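Long-range contact in substrate-binding protein (Synechococcus sp., PDB 6WPN), which probably binds a sugar or oligosaccharide in the periplasm as the solute-capturing component of a transport system: residues R82-P92 and L299-Q310. Sequence-based numbering, arbitrary orientation.
Sequences RTAPDVVNLNP and LMTLAVPRQSQQ
Two donors grip the carbonyl oxygen Thr301 O from opposite faces of its plane: the side-chain amide Asn89 ND2 at 2.7 Å and the backbone Leu90 N at 2.9 Å. Leu90 N sits 42° above the carbonyl plane and not on a lone pair, while Asn89 ND2 is less tilted, with Thr301 O nearly in the amide plane of Asn89. The Asn89 side chain leaves with CG trans to N (chi1 178°), which carries ND2 to Thr301 O, and selenomethionine Met300, bent at chi2 and chi3, brings CE to 3.2 Å from Asn89 OD1. That oxygen also accepts a weak bond from Leu35 N of strand 30-35. Trimming Asn89 to an alanine would remove the second donor of Thr301 O and the amide that Met300 CE packs on, and is likely to leave Leu35 N without its weak partner. Leu90 O in turn takes Thr301 N, plus a weak bond from Thr301 OG1. Val88 and Ala303 form the next hydrogen-bonded pair, bonded both ways, Val88 N to Ala303 O and Ala303 N to Val88 O. Strand 87-90 and the strand passing through Leu299-Ala303 thus run antiparallel, 87-90 lying parallel to 30-35 on its other edge, in the central sheet of one lobe of a solute-binding protein fold. Leu90 CD1 rests on Ala303 CB on one face; on the face with Asn89, Leu302 CB meets Val87 CG1 at 3.8 Å and Leu302 CD2 lies against Asn89 CB. Past the strands, Pro305 opens a type I turn to Ser308, its CG packed 3.6 Å from Val88 CG2. The turn delivers Ser308 OG to Asp86 OD2 at 2.7 Å on the anti lone pair. The other carboxylate oxygen, Asp86 OD1, accepts from Gln31 N, so the buried aspartate ties this turn to strand 30-35.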
loop_
_atom_site.group_PDB
_atom_site.type_symbol
_atom_site.label_atom_id
_atom_site.label_comp_id
_atom_site.label_asym_id
_atom_site.label_seq_id
_atom_site.Cartn_x
_atom_site.Cartn_y
_atom_site.Cartn_z
ATOM N N ARG A 82 21.659 20.019 -7.929
ATOM C CA ARG A 82 22.501 19.079 -8.667
ATOM C C ARG A 82 23.199 18.116 -7.710
ATOM O O ARG A 82 24.389 17.820 -7.839
ATOM C CB ARG A 82 23.518 19.806 -9.551
ATOM C CG ARG A 82 24.112 18.915 -10.633
ATOM C CD ARG A 82 24.415 19.653 -11.915
ATOM N NE ARG A 82 24.906 18.724 -12.930
ATOM C CZ ARG A 82 25.448 19.094 -14.084
ATOM N NH1 ARG A 82 25.579 20.384 -14.371
ATOM N NH2 ARG A 82 25.864 18.176 -14.945
ATOM N N THR A 83 22.450 17.643 -6.715
ATOM C CA THR A 83 22.889 16.611 -5.782
ATOM C C THR A 83 21.799 15.556 -5.643
ATOM O O THR A 83 21.413 15.150 -4.542
ATOM C CB THR A 83 23.259 17.195 -4.420
ATOM O OG1 THR A 83 22.168 17.973 -3.917
ATOM C CG2 THR A 83 24.506 18.067 -4.521
ATOM N N ALA A 84 21.294 15.098 -6.783
ATOM C CA ALA A 84 20.185 14.158 -6.783
ATOM C C ALA A 84 20.624 12.830 -6.173
ATOM O O ALA A 84 21.761 12.395 -6.383
ATOM C CB ALA A 84 19.669 13.936 -8.204
ATOM N N PRO A 85 19.755 12.171 -5.411
ATOM C CA PRO A 85 20.123 10.880 -4.824
ATOM C C PRO A 85 20.336 9.843 -5.912
ATOM O O PRO A 85 19.910 10.002 -7.058
ATOM C CB PRO A 85 18.923 10.532 -3.938
ATOM C CG PRO A 85 17.787 11.296 -4.538
ATOM C CD PRO A 85 18.376 12.563 -5.074
ATOM N N ASP A 86 21.026 8.769 -5.541
ATOM C CA ASP A 86 21.370 7.755 -6.527
ATOM C C ASP A 86 20.344 6.630 -6.616
ATOM O O ASP A 86 20.049 6.156 -7.719
ATOM C CB ASP A 86 22.759 7.195 -6.213
ATOM C CG ASP A 86 23.833 8.274 -6.230
ATOM O OD1 ASP A 86 24.345 8.629 -5.147
ATOM O OD2 ASP A 86 24.144 8.791 -7.324
ATOM N N VAL A 87 19.780 6.205 -5.487
ATOM C CA VAL A 87 18.706 5.215 -5.461
ATOM C C VAL A 87 17.559 5.781 -4.640
ATOM O O VAL A 87 17.759 6.209 -3.498
ATOM C CB VAL A 87 19.160 3.863 -4.873
ATOM C CG1 VAL A 87 18.002 2.890 -4.857
ATOM C CG2 VAL A 87 20.320 3.285 -5.665
ATOM N N VAL A 88 16.364 5.785 -5.217
ATOM C CA VAL A 88 15.187 6.332 -4.560
ATOM C C VAL A 88 14.134 5.242 -4.463
ATOM O O VAL A 88 13.898 4.502 -5.425
ATOM C CB VAL A 88 14.629 7.562 -5.305
ATOM C CG1 VAL A 88 13.494 8.187 -4.516
ATOM C CG2 VAL A 88 15.720 8.569 -5.528
ATOM N N ASN A 89 13.489 5.164 -3.305
ATOM C CA ASN A 89 12.434 4.194 -3.046
ATOM C C ASN A 89 11.093 4.779 -3.478
ATOM O O ASN A 89 10.679 5.828 -2.975
ATOM C CB ASN A 89 12.421 3.824 -1.563
ATOM C CG ASN A 89 11.319 2.866 -1.210
ATOM O OD1 ASN A 89 10.766 2.932 -0.118
ATOM N ND2 ASN A 89 10.997 1.960 -2.126
ATOM N N LEU A 90 10.419 4.102 -4.406
ATOM C CA LEU A 90 9.181 4.609 -4.976
ATOM C C LEU A 90 8.111 3.528 -4.937
ATOM O O LEU A 90 8.376 2.366 -4.619
ATOM C CB LEU A 90 9.384 5.074 -6.425
ATOM C CG LEU A 90 10.406 6.175 -6.703
ATOM C CD1 LEU A 90 10.359 6.559 -8.171
ATOM C CD2 LEU A 90 10.162 7.377 -5.822
ATOM N N ASN A 91 6.892 3.932 -5.275
ATOM C CA ASN A 91 5.754 3.058 -5.499
ATOM C C ASN A 91 5.205 3.336 -6.894
ATOM O O ASN A 91 5.497 4.386 -7.479
ATOM C CB ASN A 91 4.658 3.260 -4.439
ATOM C CG ASN A 91 3.960 4.592 -4.557
ATOM O OD1 ASN A 91 4.538 5.572 -5.014
ATOM N ND2 ASN A 91 2.698 4.632 -4.145
ATOM N N PRO A 92 4.445 2.406 -7.472
ATOM C CA PRO A 92 4.016 2.548 -8.878
ATOM C C PRO A 92 3.369 3.895 -9.174
ATOM O O PRO A 92 3.684 4.497 -10.212
ATOM C CB PRO A 92 3.030 1.379 -9.076
ATOM C CG PRO A 92 2.913 0.689 -7.731
ATOM C CD PRO A 92 4.129 1.068 -6.952
ATOM N N LEU A 299 3.240 -2.322 -3.936
ATOM C CA LEU A 299 4.556 -2.592 -4.497
ATOM C C LEU A 299 5.536 -1.487 -4.117
ATOM O O LEU A 299 5.246 -0.300 -4.290
ATOM C CB LEU A 299 4.466 -2.728 -6.018
ATOM C CG LEU A 299 5.784 -2.763 -6.793
ATOM C CD1 LEU A 299 6.744 -3.795 -6.227
ATOM C CD2 LEU A 299 5.519 -3.031 -8.270
HETATM N N MSE A 300 6.695 -1.886 -3.599
HETATM C CA MSE A 300 7.783 -0.958 -3.318
HETATM C C MSE A 300 8.949 -1.218 -4.264
HETATM O O MSE A 300 9.380 -2.358 -4.421
HETATM C CB MSE A 300 8.241 -1.090 -1.867
HETATM C CG MSE A 300 7.132 -0.869 -0.864
HETATM SE SE MSE A 300 6.277 0.862 -1.101
HETATM C CE MSE A 300 7.790 2.019 -0.688
ATOM N N THR A 301 9.457 -0.162 -4.899
ATOM C CA THR A 301 10.509 -0.293 -5.897
ATOM C C THR A 301 11.665 0.642 -5.571
ATOM O O THR A 301 11.580 1.500 -4.687
ATOM C CB THR A 301 9.999 0.009 -7.312
ATOM O OG1 THR A 301 9.540 1.365 -7.375
ATOM C CG2 THR A 301 8.857 -0.924 -7.678
ATOM N N LEU A 302 12.761 0.453 -6.297
ATOM C CA LEU A 302 13.944 1.294 -6.186
ATOM C C LEU A 302 14.278 1.826 -7.570
ATOM O O LEU A 302 14.347 1.051 -8.527
ATOM C CB LEU A 302 15.124 0.509 -5.607
ATOM C CG LEU A 302 14.930 0.046 -4.163
ATOM C CD1 LEU A 302 16.167 -0.683 -3.672
ATOM C CD2 LEU A 302 14.580 1.219 -3.251
ATOM N N ALA A 303 14.470 3.142 -7.681
ATOM C CA ALA A 303 14.720 3.783 -8.965
ATOM C C ALA A 303 16.001 4.607 -8.902
ATOM O O ALA A 303 16.464 4.995 -7.825
ATOM C CB ALA A 303 13.542 4.670 -9.387
ATOM N N VAL A 304 16.564 4.874 -10.078
ATOM C CA VAL A 304 17.799 5.644 -10.209
ATOM C C VAL A 304 17.519 6.936 -10.972
ATOM O O VAL A 304 17.276 6.900 -12.188
ATOM C CB VAL A 304 18.893 4.819 -10.908
ATOM C CG1 VAL A 304 20.191 5.622 -11.002
ATOM C CG2 VAL A 304 19.116 3.506 -10.184
ATOM N N PRO A 305 17.562 8.093 -10.311
ATOM C CA PRO A 305 17.311 9.360 -11.012
ATOM C C PRO A 305 18.287 9.578 -12.158
ATOM O O PRO A 305 19.454 9.188 -12.087
ATOM C CB PRO A 305 17.497 10.409 -9.910
ATOM C CG PRO A 305 17.170 9.663 -8.647
ATOM C CD PRO A 305 17.721 8.285 -8.859
ATOM N N ARG A 306 17.790 10.195 -13.234
ATOM C CA ARG A 306 18.640 10.431 -14.396
ATOM C C ARG A 306 19.782 11.386 -14.076
ATOM O O ARG A 306 20.845 11.308 -14.701
ATOM C CB ARG A 306 17.815 10.964 -15.568
ATOM C CG ARG A 306 17.308 9.884 -16.518
ATOM C CD ARG A 306 16.950 10.463 -17.879
ATOM N NE ARG A 306 18.078 11.181 -18.465
ATOM C CZ ARG A 306 18.065 11.758 -19.663
ATOM N NH1 ARG A 306 16.978 11.707 -20.421
ATOM N NH2 ARG A 306 19.146 12.388 -20.105
ATOM N N GLN A 307 19.589 12.286 -13.111
ATOM C CA GLN A 307 20.668 13.182 -12.711
ATOM C C GLN A 307 21.795 12.468 -11.981
ATOM O O GLN A 307 22.852 13.074 -11.779
ATOM C CB GLN A 307 20.133 14.312 -11.828
ATOM C CG GLN A 307 19.672 15.544 -12.590
ATOM C CD GLN A 307 18.398 15.312 -13.378
ATOM O OE1 GLN A 307 17.565 14.480 -13.008
ATOM N NE2 GLN A 307 18.241 16.048 -14.473
ATOM N N SER A 308 21.600 11.217 -11.568
ATOM C CA SER A 308 22.649 10.501 -10.853
ATOM C C SER A 308 23.891 10.354 -11.725
ATOM O O SER A 308 23.816 9.879 -12.862
ATOM C CB SER A 308 22.148 9.129 -10.410
ATOM O OG SER A 308 23.199 8.376 -9.835
ATOM N N GLN A 309 25.037 10.756 -11.183
ATOM C CA GLN A 309 26.309 10.651 -11.882
ATOM C C GLN A 309 27.034 9.342 -11.592
ATOM O O GLN A 309 28.140 9.132 -12.102
ATOM C CB GLN A 309 27.203 11.845 -11.525
ATOM C CG GLN A 309 26.540 13.211 -11.726
ATOM C CD GLN A 309 26.370 13.587 -13.193
ATOM O OE1 GLN A 309 27.177 14.334 -13.753
ATOM N NE2 GLN A 309 25.310 13.083 -13.818
ATOM N N GLN A 310 26.442 8.462 -10.791
ATOM C CA GLN A 310 26.978 7.134 -10.514
ATOM C C GLN A 310 25.911 6.082 -10.775
ATOM O O GLN A 310 25.621 5.230 -9.933
ATOM C CB GLN A 310 27.467 7.010 -9.074
ATOM C CG GLN A 310 28.014 8.281 -8.454
ATOM C CD GLN A 310 28.477 8.063 -7.022
ATOM O OE1 GLN A 310 29.134 7.065 -6.712
ATOM N NE2 GLN A 310 28.116 8.986 -6.137
#